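Local structure of halogenase (Chondromyces crocatus, 3E1T) at residues Ile46-Leu51 against Tyr193-Asn198; Gln107-Arg112 against Gly275-Ile280; Phe220-Ile223 against Leu229-Val232. The protein probably chlorinates a precursor of chondrochloren as an FAD-dependent halogenase, holding the flavin in an extended pocket. All blocks are in the same frame, centred on the assembly; numbering follows the deposited sequence.

Contacts 1 and 3 are buried, whereas contact 2 lies at the surface on the same side of the chain's centre. Contacts 1 and 3 reach the same large sheet, in which strands 189-197 and 229-237 are neighbours, and E48 of contact 1 is joined to S231 of contact 3 by a hydrogen bond. Contacts 1 and 2 are tied by S49 with Q107 and by the backbones of E48 and V108, and both touch FAD, as does W221 of contact 3. Their chemistry follows their places: contact 1 combines a methyl on a ring with a buried carboxylate, contact 3 is strand pairing with aromatic packing, and contact 2 is a small polar meeting that includes water.

Contact 1. Residues Ile46-Leu51 against Tyr193-Asn198; sequences IGESLL and YGYFEN. With FAD (flavin-adenine dinucleotide), chain C.
In the flavin-binding loop that leads into helix 52-61, I46 and E48 meet Y193 and Y195 of strand 189-197. The CD1 methyl of I46 lies over one face of the Y193 ring, displaced toward the rim and 3.8 Å from the centroid, a CH-pi contact. With CG1 anti to the backbone N (chi1 -167°), the aliphatic chain reaches this ring while CG1 itself passes 3.7 Å from C6 of FAD, so a branched aliphatic residue suits the place, with CD1 on the ring of Y193 and CG1 beside the flavin. Y195 uses its end instead: its OH gives E48 OE1 a very short hydrogen bond of 2.5 Å, with the oxygen at the ring edge, in plane, and the carboxylate turned 77° from the ring. H44 also bonds this hydroxyl, and S231 holds E48 OE2, so both oxygens of a buried carboxylate are satisfied and its rotation is fixed. The loop backbone faces the cofactor: S49 O accepts from FAD N3 at 2.7 Å, S49 N donates to FAD O4 at 3.3 Å, and I46 O accepts from FAD O2' at 2.9 Å. G47 suits its place because a side chain would run into O2' and press on the carbonyl oxygen of I46. Reading the flavin's pyrimidine edge through main-chain N-H and C=O groups is a common device of flavoprotein sites, here that of an FAD-dependent halogenase.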
loop_
_atom_site.group_PDB
_atom_site.type_symbol
_atom_site.label_atom_id
_atom_site.label_comp_id
_atom_site.label_asym_id
_atom_site.label_seq_id
_atom_site.Cartn_x
_atom_site.Cartn_y
_atom_site.Cartn_z
ATOM N N ILE A 46 -7.876 6.191 3.705
ATOM C CA ILE A 46 -7.103 5.351 4.634
ATOM C C ILE A 46 -5.689 5.155 4.073
ATOM O O ILE A 46 -5.492 5.259 2.877
ATOM C CB ILE A 46 -7.812 3.979 4.895
ATOM C CG1 ILE A 46 -7.181 3.234 6.087
ATOM C CG2 ILE A 46 -7.799 3.095 3.636
ATOM C CD1 ILE A 46 -7.292 3.988 7.431
ATOM N N GLY A 47 -4.710 4.883 4.933
ATOM C CA GLY A 47 -3.335 4.685 4.492
ATOM C C GLY A 47 -2.398 5.744 5.049
ATOM O O GLY A 47 -1.780 6.492 4.291
ATOM N N GLU A 48 -2.249 5.740 6.375
ATOM C CA GLU A 48 -1.702 6.861 7.145
ATOM C C GLU A 48 -0.252 6.691 7.605
ATOM O O GLU A 48 0.484 7.671 7.746
ATOM C CB GLU A 48 -2.620 7.110 8.341
ATOM C CG GLU A 48 -4.025 7.579 7.914
ATOM C CD GLU A 48 -5.141 7.060 8.790
ATOM O OE1 GLU A 48 -6.212 7.703 8.825
ATOM O OE2 GLU A 48 -4.980 6.000 9.430
ATOM N N SER A 49 0.172 5.453 7.799
ATOM C CA SER A 49 1.516 5.177 8.293
ATOM C C SER A 49 2.516 5.011 7.148
ATOM O O SER A 49 2.369 4.129 6.295
ATOM C CB SER A 49 1.499 3.939 9.203
ATOM O OG SER A 49 2.621 3.928 10.073
ATOM N N LEU A 50 3.547 5.852 7.147
ATOM C CA LEU A 50 4.482 5.924 6.033
ATOM C C LEU A 50 5.848 5.299 6.332
ATOM O O LEU A 50 6.167 4.994 7.479
ATOM C CB LEU A 50 4.656 7.381 5.570
ATOM C CG LEU A 50 3.431 8.216 5.154
ATOM C CD1 LEU A 50 3.911 9.549 4.619
ATOM C CD2 LEU A 50 2.572 7.485 4.098
ATOM N N LEU A 51 6.635 5.123 5.271
ATOM C CA LEU A 51 7.968 4.538 5.321
ATOM C C LEU A 51 9.020 5.590 4.955
ATOM O O LEU A 51 8.704 6.580 4.275
ATOM C CB LEU A 51 8.070 3.333 4.360
ATOM C CG LEU A 51 7.077 2.168 4.534
ATOM C CD1 LEU A 51 7.442 0.983 3.657
ATOM C CD2 LEU A 51 6.931 1.733 6.003
ATOM N N TYR A 193 -12.504 0.144 10.598
ATOM C CA TYR A 193 -11.717 1.183 11.250
ATOM C C TYR A 193 -12.455 2.490 11.559
ATOM O O TYR A 193 -13.345 2.903 10.816
ATOM C CB TYR A 193 -10.431 1.466 10.462
ATOM C CG TYR A 193 -10.641 2.175 9.149
ATOM C CD1 TYR A 193 -10.594 3.570 9.085
ATOM C CD2 TYR A 193 -10.870 1.461 7.962
ATOM C CE1 TYR A 193 -10.778 4.238 7.892
ATOM C CE2 TYR A 193 -11.063 2.124 6.748
ATOM C CZ TYR A 193 -11.009 3.523 6.729
ATOM O OH TYR A 193 -11.194 4.239 5.565
ATOM N N GLY A 194 -12.067 3.118 12.667
ATOM C CA GLY A 194 -12.567 4.435 13.044
ATOM C C GLY A 194 -11.485 5.324 13.634
ATOM O O GLY A 194 -10.287 5.016 13.552
ATOM N N TYR A 195 -11.909 6.430 14.234
ATOM C CA TYR A 195 -10.974 7.384 14.819
ATOM C C TYR A 195 -11.358 7.750 16.235
ATOM O O TYR A 195 -12.537 7.922 16.553
ATOM C CB TYR A 195 -10.861 8.633 13.951
ATOM C CG TYR A 195 -10.287 8.327 12.589
ATOM C CD1 TYR A 195 -8.928 8.442 12.354
ATOM C CD2 TYR A 195 -11.108 7.891 11.544
ATOM C CE1 TYR A 195 -8.394 8.152 11.106
ATOM C CE2 TYR A 195 -10.576 7.587 10.294
ATOM C CZ TYR A 195 -9.227 7.721 10.087
ATOM O OH TYR A 195 -8.696 7.439 8.860
ATOM N N PHE A 196 -10.346 7.853 17.087
ATOM C CA PHE A 196 -10.572 8.063 18.511
ATOM C C PHE A 196 -9.806 9.298 18.987
ATOM O O PHE A 196 -8.707 9.586 18.505
ATOM C CB PHE A 196 -10.173 6.805 19.294
ATOM C CG PHE A 196 -11.059 5.611 19.019
ATOM C CD1 PHE A 196 -12.072 5.267 19.907
ATOM C CD2 PHE A 196 -10.886 4.836 17.863
ATOM C CE1 PHE A 196 -12.902 4.167 19.659
ATOM C CE2 PHE A 196 -11.708 3.742 17.602
ATOM C CZ PHE A 196 -12.719 3.405 18.501
ATOM N N GLU A 197 -10.408 10.035 19.915
ATOM C CA GLU A 197 -9.776 11.210 20.509
ATOM C C GLU A 197 -9.353 10.919 21.941
ATOM O O GLU A 197 -10.105 10.297 22.688
ATOM C CB GLU A 197 -10.731 12.408 20.499
ATOM C CG GLU A 197 -10.794 13.141 19.169
ATOM C CD GLU A 197 -11.981 14.090 19.077
ATOM O OE1 GLU A 197 -13.061 13.759 19.616
ATOM O OE2 GLU A 197 -11.832 15.167 18.461
ATOM N N ASN A 198 -8.144 11.364 22.292
ATOM C CA ASN A 198 -7.619 11.347 23.673
ATOM C C ASN A 198 -7.156 9.977 24.169
ATOM O O ASN A 198 -7.163 9.700 25.379
ATOM C CB ASN A 198 -8.604 12.001 24.661
ATOM C CG ASN A 198 -8.947 13.429 24.280
ATOM O OD1 ASN A 198 -10.125 13.790 24.170
ATOM N ND2 ASN A 198 -7.921 14.249 24.065
HETATM P PA FAD C . -5.572 6.252 -3.818
HETATM O O1A FAD C . -4.914 6.819 -2.587
HETATM O O2A FAD C . -6.763 5.395 -3.560
HETATM O O5B FAD C . -6.027 7.503 -4.733
HETATM C C5B FAD C . -6.631 7.310 -6.003
HETATM C C4B FAD C . -7.377 8.584 -6.410
HETATM O O4B FAD C . -8.087 8.391 -7.617
HETATM C C3B FAD C . -8.409 8.977 -5.358
HETATM O O3B FAD C . -8.147 10.308 -4.973
HETATM C C2B FAD C . -9.747 8.889 -6.062
HETATM O O2B FAD C . -10.564 9.963 -5.688
HETATM C C1B FAD C . -9.359 8.982 -7.526
HETATM N N9A FAD C . -10.261 8.296 -8.468
HETATM C C8A FAD C . -10.928 7.106 -8.320
HETATM N N7A FAD C . -11.616 6.869 -9.461
HETATM C C5A FAD C . -11.387 7.877 -10.337
HETATM C C6A FAD C . -11.839 8.152 -11.638
HETATM N N6A FAD C . -12.776 7.400 -12.228
HETATM N N1A FAD C . -11.402 9.295 -12.265
HETATM C C2A FAD C . -10.568 10.180 -11.632
HETATM N N3A FAD C . -10.143 9.905 -10.350
HETATM C C4A FAD C . -10.537 8.776 -9.719
HETATM N N1 FAD C . -0.727 2.311 3.172
HETATM C C2 FAD C . 0.299 2.880 3.875
HETATM O O2 FAD C . 1.249 3.336 3.243
HETATM N N3 FAD C . 0.246 2.910 5.257
HETATM C C4 FAD C . -0.845 2.381 5.939
HETATM O O4 FAD C . -0.906 2.426 7.170
HETATM C C4X FAD C . -1.879 1.792 5.224
HETATM N N5 FAD C . -2.981 1.256 5.864
HETATM C C5X FAD C . -4.000 0.685 5.126
HETATM C C6 FAD C . -5.114 0.131 5.764
HETATM C C7 FAD C . -6.142 -0.449 5.004
HETATM C C7M FAD C . -7.216 -1.231 5.707
HETATM C C8 FAD C . -6.057 -0.479 3.607
HETATM C C8M FAD C . -7.034 -1.269 2.766
HETATM C C9 FAD C . -4.950 0.084 2.980
HETATM C C9A FAD C . -3.919 0.663 3.728
HETATM N N10 FAD C . -2.834 1.221 3.078
HETATM C C10 FAD C . -1.812 1.775 3.820
HETATM C "C1'" FAD C . -2.795 1.302 1.561
HETATM C "C2'" FAD C . -3.097 2.695 0.997
HETATM O "O2'" FAD C . -4.437 3.010 1.314
HETATM C "C3'" FAD C . -2.925 2.720 -0.529
HETATM O "O3'" FAD C . -1.868 1.875 -0.930
HETATM C "C4'" FAD C . -2.604 4.093 -1.120
HETATM O "O4'" FAD C . -3.659 4.985 -0.839
HETATM C "C5'" FAD C . -2.437 3.965 -2.634
HETATM O "O5'" FAD C . -2.468 5.237 -3.221
HETATM P P FAD C . -2.973 5.447 -4.732
HETATM O O1P FAD C . -2.421 6.757 -5.250
HETATM O O2P FAD C . -2.519 4.317 -5.602
HETATM O O3P FAD C . -4.557 5.366 -4.663
#

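Contact 2. Residues Gln107-Arg112 against Gly275-Ile280; sequences QVERAR and GDYGEI. With FAD (flavin-adenine dinucleotide), chain C.
E109 and Y277 meet with their side chains at about a right angle, the carboxylate plane turned 57° from the ring. The phenol end of Y277 lies against the glutamate chain: OH is 3.3 Å from E109 CG and 3.2 Å from E109 OE2. A water lies 3.0 Å from the same Y277 OH and accepts from A111 N at 3.1 Å, so through this water the tyrosine also reaches the first turn of helix 110-123, where E109 is the N-cap residue. E109 OE1 forms a long salt bridge of 3.9 Å with R112 NH1. Replacing E109 by an alanine would probably leave the Y277 hydroxyl without the CG and carboxylate that flank it, and R112 without a nearby opposite charge. R110 goes another way: its chain, bent at chi2 (67°), carries the guanidinium to FAD, where NH1 makes a weak bond to O1A at 3.5 Å and D114 supplies a salt bridge; the approach to O4' is too short to be trusted. Y277 stands on the type I turn G275-G278, whose first residue has the positive phi that favours glycine. Its ring meets Y195 of strand 189-197 edge-to-face, so the loop between strands 270-271 and 281-284 spans from that sheet to the start of helix 110-123.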
loop_
_atom_site.group_PDB
_atom_site.type_symbol
_atom_site.label_atom_id
_atom_site.label_comp_id
_atom_site.label_asym_id
_atom_site.label_seq_id
_atom_site.Cartn_x
_atom_site.Cartn_y
_atom_site.Cartn_z
ATOM N N GLN A 107 3.397 9.836 10.465
ATOM C CA GLN A 107 2.030 9.352 10.522
ATOM C C GLN A 107 1.162 10.491 10.008
ATOM O O GLN A 107 1.088 11.554 10.636
ATOM C CB GLN A 107 1.611 9.018 11.959
ATOM C CG GLN A 107 2.585 8.170 12.759
ATOM C CD GLN A 107 2.540 6.694 12.399
ATOM O OE1 GLN A 107 2.174 6.324 11.280
ATOM N NE2 GLN A 107 2.930 5.837 13.349
ATOM N N VAL A 108 0.520 10.286 8.861
ATOM C CA VAL A 108 -0.111 11.403 8.168
ATOM C C VAL A 108 -1.616 11.303 8.070
ATOM O O VAL A 108 -2.172 10.223 7.861
ATOM C CB VAL A 108 0.483 11.616 6.752
ATOM C CG1 VAL A 108 2.002 11.683 6.811
ATOM C CG2 VAL A 108 0.025 10.520 5.765
ATOM N N GLU A 109 -2.270 12.449 8.228
ATOM C CA GLU A 109 -3.652 12.594 7.828
ATOM C C GLU A 109 -3.618 12.626 6.309
ATOM O O GLU A 109 -3.009 13.509 5.706
ATOM C CB GLU A 109 -4.246 13.879 8.393
ATOM C CG GLU A 109 -4.730 13.736 9.824
ATOM C CD GLU A 109 -4.975 15.067 10.498
ATOM O OE1 GLU A 109 -4.004 15.633 11.054
ATOM O OE2 GLU A 109 -6.140 15.530 10.475
ATOM N N ARG A 110 -4.235 11.628 5.691
ATOM C CA ARG A 110 -4.135 11.471 4.245
ATOM C C ARG A 110 -4.771 12.633 3.483
ATOM O O ARG A 110 -4.251 13.060 2.453
ATOM C CB ARG A 110 -4.754 10.153 3.818
ATOM C CG ARG A 110 -4.158 9.611 2.579
ATOM C CD ARG A 110 -2.716 9.189 2.789
ATOM N NE ARG A 110 -2.324 8.161 1.830
ATOM C CZ ARG A 110 -3.024 7.781 0.762
ATOM N NH1 ARG A 110 -4.173 8.352 0.434
ATOM N NH2 ARG A 110 -2.542 6.832 -0.013
ATOM N N ALA A 111 -5.890 13.134 4.004
ATOM C CA ALA A 111 -6.535 14.335 3.471
ATOM C C ALA A 111 -5.513 15.446 3.243
ATOM O O ALA A 111 -5.388 15.952 2.119
ATOM C CB ALA A 111 -7.660 14.804 4.406
ATOM N N ARG A 112 -4.765 15.782 4.302
ATOM C CA ARG A 112 -3.754 16.848 4.273
ATOM C C ARG A 112 -2.534 16.458 3.467
ATOM O O ARG A 112 -1.918 17.298 2.814
ATOM C CB ARG A 112 -3.246 17.179 5.678
ATOM C CG ARG A 112 -4.285 17.372 6.764
ATOM C CD ARG A 112 -3.559 17.634 8.088
ATOM N NE ARG A 112 -2.536 18.670 7.936
ATOM C CZ ARG A 112 -1.415 18.757 8.653
ATOM N NH1 ARG A 112 -1.132 17.863 9.597
ATOM N NH2 ARG A 112 -0.567 19.751 8.422
ATOM N N GLY A 275 -17.815 14.834 11.360
ATOM C CA GLY A 275 -16.794 15.072 10.344
ATOM C C GLY A 275 -16.376 13.794 9.634
ATOM O O GLY A 275 -17.055 12.768 9.734
ATOM N N ASP A 276 -15.254 13.868 8.918
ATOM C CA ASP A 276 -14.724 12.747 8.133
ATOM C C ASP A 276 -14.214 11.600 8.994
ATOM O O ASP A 276 -14.181 10.460 8.537
ATOM C CB ASP A 276 -13.586 13.211 7.216
ATOM C CG ASP A 276 -14.076 13.689 5.847
ATOM O OD1 ASP A 276 -14.956 13.029 5.234
ATOM O OD2 ASP A 276 -13.554 14.725 5.381
ATOM N N TYR A 277 -13.810 11.905 10.226
ATOM C CA TYR A 277 -13.250 10.900 11.134
ATOM C C TYR A 277 -14.301 10.332 12.097
ATOM O O TYR A 277 -13.980 9.544 12.988
ATOM C CB TYR A 277 -12.074 11.489 11.914
ATOM C CG TYR A 277 -10.944 12.020 11.060
ATOM C CD1 TYR A 277 -9.999 11.160 10.506
ATOM C CD2 TYR A 277 -10.810 13.385 10.822
ATOM C CE1 TYR A 277 -8.956 11.640 9.737
ATOM C CE2 TYR A 277 -9.772 13.881 10.049
ATOM C CZ TYR A 277 -8.851 13.002 9.510
ATOM O OH TYR A 277 -7.828 13.484 8.750
ATOM N N GLY A 278 -15.556 10.731 11.898
ATOM C CA GLY A 278 -16.657 10.304 12.756
ATOM C C GLY A 278 -17.343 9.057 12.247
ATOM O O GLY A 278 -18.236 8.513 12.892
ATOM N N GLU A 279 -16.919 8.602 11.077
ATOM C CA GLU A 279 -17.509 7.430 10.466
ATOM C C GLU A 279 -16.615 6.215 10.730
ATOM O O GLU A 279 -15.410 6.355 10.956
ATOM C CB GLU A 279 -17.688 7.678 8.964
ATOM C CG GLU A 279 -19.094 7.352 8.433
ATOM C CD GLU A 279 -20.164 8.348 8.897
ATOM O OE1 GLU A 279 -20.065 9.551 8.552
ATOM O OE2 GLU A 279 -21.114 7.922 9.600
ATOM N N ILE A 280 -17.201 5.024 10.734
ATOM C CA ILE A 280 -16.372 3.825 10.717
ATOM C C ILE A 280 -16.555 3.078 9.394
ATOM O O ILE A 280 -17.678 2.726 9.012
ATOM C CB ILE A 280 -16.513 2.921 11.991
ATOM C CG1 ILE A 280 -17.150 1.570 11.679
ATOM C CG2 ILE A 280 -17.150 3.666 13.183
ATOM C CD1 ILE A 280 -16.773 0.523 12.682
HETATM P PA FAD C . -5.572 6.252 -3.818
HETATM O O1A FAD C . -4.914 6.819 -2.587
HETATM O O2A FAD C . -6.763 5.395 -3.560
HETATM O O5B FAD C . -6.027 7.503 -4.733
HETATM C C5B FAD C . -6.631 7.310 -6.003
HETATM C C4B FAD C . -7.377 8.584 -6.410
HETATM O O4B FAD C . -8.087 8.391 -7.617
HETATM C C3B FAD C . -8.409 8.977 -5.358
HETATM O O3B FAD C . -8.147 10.308 -4.973
HETATM C C2B FAD C . -9.747 8.889 -6.062
HETATM O O2B FAD C . -10.564 9.963 -5.688
HETATM C C1B FAD C . -9.359 8.982 -7.526
HETATM N N9A FAD C . -10.261 8.296 -8.468
HETATM C C8A FAD C . -10.928 7.106 -8.320
HETATM N N7A FAD C . -11.616 6.869 -9.461
HETATM C C5A FAD C . -11.387 7.877 -10.337
HETATM C C6A FAD C . -11.839 8.152 -11.638
HETATM N N6A FAD C . -12.776 7.400 -12.228
HETATM N N1A FAD C . -11.402 9.295 -12.265
HETATM C C2A FAD C . -10.568 10.180 -11.632
HETATM N N3A FAD C . -10.143 9.905 -10.350
HETATM C C4A FAD C . -10.537 8.776 -9.719
HETATM N N1 FAD C . -0.727 2.311 3.172
HETATM C C2 FAD C . 0.299 2.880 3.875
HETATM O O2 FAD C . 1.249 3.336 3.243
HETATM N N3 FAD C . 0.246 2.910 5.257
HETATM C C4 FAD C . -0.845 2.381 5.939
HETATM O O4 FAD C . -0.906 2.426 7.170
HETATM C C4X FAD C . -1.879 1.792 5.224
HETATM N N5 FAD C . -2.981 1.256 5.864
HETATM C C5X FAD C . -4.000 0.685 5.126
HETATM C C6 FAD C . -5.114 0.131 5.764
HETATM C C7 FAD C . -6.142 -0.449 5.004
HETATM C C7M FAD C . -7.216 -1.231 5.707
HETATM C C8 FAD C . -6.057 -0.479 3.607
HETATM C C8M FAD C . -7.034 -1.269 2.766
HETATM C C9 FAD C . -4.950 0.084 2.980
HETATM C C9A FAD C . -3.919 0.663 3.728
HETATM N N10 FAD C . -2.834 1.221 3.078
HETATM C C10 FAD C . -1.812 1.775 3.820
HETATM C "C1'" FAD C . -2.795 1.302 1.561
HETATM C "C2'" FAD C . -3.097 2.695 0.997
HETATM O "O2'" FAD C . -4.437 3.010 1.314
HETATM C "C3'" FAD C . -2.925 2.720 -0.529
HETATM O "O3'" FAD C . -1.868 1.875 -0.930
HETATM C "C4'" FAD C . -2.604 4.093 -1.120
HETATM O "O4'" FAD C . -3.659 4.985 -0.839
HETATM C "C5'" FAD C . -2.437 3.965 -2.634
HETATM O "O5'" FAD C . -2.468 5.237 -3.221
HETATM P P FAD C . -2.973 5.447 -4.732
HETATM O O1P FAD C . -2.421 6.757 -5.250
HETATM O O2P FAD C . -2.519 4.317 -5.602
HETATM O O3P FAD C . -4.557 5.366 -4.663
HETATM O O HOH W 1 -7.765 12.012 6.141
#

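Contact 3. Residues Phe220-Ile223 against Leu229-Val232; sequences FWYI and LTSV
Y222 carries the T230 CG2 methyl squarely over the centre of one ring face, 3.5 Å from the centroid and 5° off the normal, a CH-pi contact. V232 CG2 approaches the same ring obliquely, 3.7 Å from Y222 CD1, as the valine and tyrosine run side by side on one face of the sheet. The W221 indole has V232 C over one face, while at its edge NE1 donates in the ring plane to S231 OG, 2.9 Å away and nearly straight at 171°. F220 meets the other branch of V232 obliquely, its CD1 3.8 Å from V232 CG1. These residues belong to the beta hairpin of strands 218-224 and 229-237; the segments 220-223 and 229-232 run antiparallel, at 161°. I223 and S231 form a hydrogen-bonded pair, I223 N to S231 O at 2.9 Å and S231 N to I223 O at 2.8 Å; Y222 and V232 are the neighbouring non-hydrogen-bonded pair. Threonine suits its place because its two branches divide the work: T230 CG2, anti to the backbone N, covers the ring and lies 3.1 Å from I223 O, while OG1 turns to R201. Serine suits its place because one hydroxyl can accept from the indole N-H and also bond the carboxylate of E48; the Y222 hydroxyl is bonded to K200 O. Helix 260-266 packs on Y222 and V232 through L266; the side chain of W221 comes within about 4 Å of FAD (nearest atoms).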
loop_
_atom_site.group_PDB
_atom_site.type_symbol
_atom_site.label_atom_id
_atom_site.label_comp_id
_atom_site.label_asym_id
_atom_site.label_seq_id
_atom_site.Cartn_x
_atom_site.Cartn_y
_atom_site.Cartn_z
ATOM N N PHE A 220 -5.101 -5.518 15.305
ATOM C CA PHE A 220 -5.425 -4.097 15.307
ATOM C C PHE A 220 -4.231 -3.271 14.860
ATOM O O PHE A 220 -3.083 -3.619 15.156
ATOM C CB PHE A 220 -5.794 -3.648 16.725
ATOM C CG PHE A 220 -7.251 -3.709 17.034
ATOM C CD1 PHE A 220 -8.090 -2.655 16.683
ATOM C CD2 PHE A 220 -7.780 -4.797 17.717
ATOM C CE1 PHE A 220 -9.452 -2.697 16.979
ATOM C CE2 PHE A 220 -9.133 -4.862 18.024
ATOM C CZ PHE A 220 -9.979 -3.807 17.664
ATOM N N TRP A 221 -4.491 -2.181 14.149
ATOM C CA TRP A 221 -3.516 -1.097 14.070
ATOM C C TRP A 221 -3.965 0.064 14.946
ATOM O O TRP A 221 -5.162 0.224 15.219
ATOM C CB TRP A 221 -3.250 -0.640 12.629
ATOM C CG TRP A 221 -4.309 0.256 12.014
ATOM C CD1 TRP A 221 -4.502 1.587 12.255
ATOM C CD2 TRP A 221 -5.278 -0.114 11.016
ATOM N NE1 TRP A 221 -5.552 2.067 11.496
ATOM C CE2 TRP A 221 -6.036 1.046 10.718
ATOM C CE3 TRP A 221 -5.593 -1.316 10.361
ATOM C CZ2 TRP A 221 -7.080 1.043 9.788
ATOM C CZ3 TRP A 221 -6.625 -1.319 9.423
ATOM C CH2 TRP A 221 -7.366 -0.142 9.152
ATOM N N TYR A 222 -2.996 0.869 15.377
ATOM C CA TYR A 222 -3.212 1.979 16.317
ATOM C C TYR A 222 -2.191 3.038 15.936
ATOM O O TYR A 222 -1.021 2.933 16.286
ATOM C CB TYR A 222 -2.980 1.517 17.760
ATOM C CG TYR A 222 -3.339 2.533 18.848
ATOM C CD1 TYR A 222 -4.609 2.544 19.417
ATOM C CD2 TYR A 222 -2.399 3.453 19.327
ATOM C CE1 TYR A 222 -4.950 3.453 20.424
ATOM C CE2 TYR A 222 -2.732 4.381 20.359
ATOM C CZ TYR A 222 -4.009 4.370 20.890
ATOM O OH TYR A 222 -4.378 5.251 21.896
ATOM N N ILE A 223 -2.632 4.024 15.166
ATOM C CA ILE A 223 -1.738 5.011 14.569
ATOM C C ILE A 223 -2.064 6.378 15.145
ATOM O O ILE A 223 -3.193 6.855 14.985
ATOM C CB ILE A 223 -1.895 5.072 13.037
ATOM C CG1 ILE A 223 -1.617 3.699 12.405
ATOM C CG2 ILE A 223 -0.996 6.162 12.445
ATOM C CD1 ILE A 223 -2.043 3.579 10.927
ATOM N N LEU A 229 -5.547 12.726 18.187
ATOM C CA LEU A 229 -6.231 11.839 17.236
ATOM C C LEU A 229 -5.484 10.541 16.949
ATOM O O LEU A 229 -4.272 10.550 16.697
ATOM C CB LEU A 229 -6.585 12.586 15.939
ATOM C CG LEU A 229 -7.564 11.928 14.952
ATOM C CD1 LEU A 229 -8.937 11.606 15.580
ATOM C CD2 LEU A 229 -7.725 12.816 13.732
ATOM N N THR A 230 -6.226 9.430 17.019
ATOM C CA THR A 230 -5.708 8.099 16.688
ATOM C C THR A 230 -6.602 7.333 15.701
ATOM O O THR A 230 -7.824 7.223 15.891
ATOM C CB THR A 230 -5.472 7.220 17.944
ATOM O OG1 THR A 230 -4.788 7.980 18.950
ATOM C CG2 THR A 230 -4.617 5.993 17.588
ATOM N N SER A 231 -5.968 6.814 14.648
ATOM C CA SER A 231 -6.603 5.885 13.703
ATOM C C SER A 231 -6.536 4.481 14.275
ATOM O O SER A 231 -5.475 4.039 14.694
ATOM C CB SER A 231 -5.869 5.921 12.362
ATOM O OG SER A 231 -6.288 4.860 11.520
ATOM N N VAL A 232 -7.662 3.783 14.306
ATOM C CA VAL A 232 -7.720 2.466 14.930
ATOM C C VAL A 232 -8.545 1.514 14.075
ATOM O O VAL A 232 -9.724 1.773 13.782
ATOM C CB VAL A 232 -8.302 2.503 16.376
ATOM C CG1 VAL A 232 -8.269 1.101 17.002
ATOM C CG2 VAL A 232 -7.514 3.487 17.270
#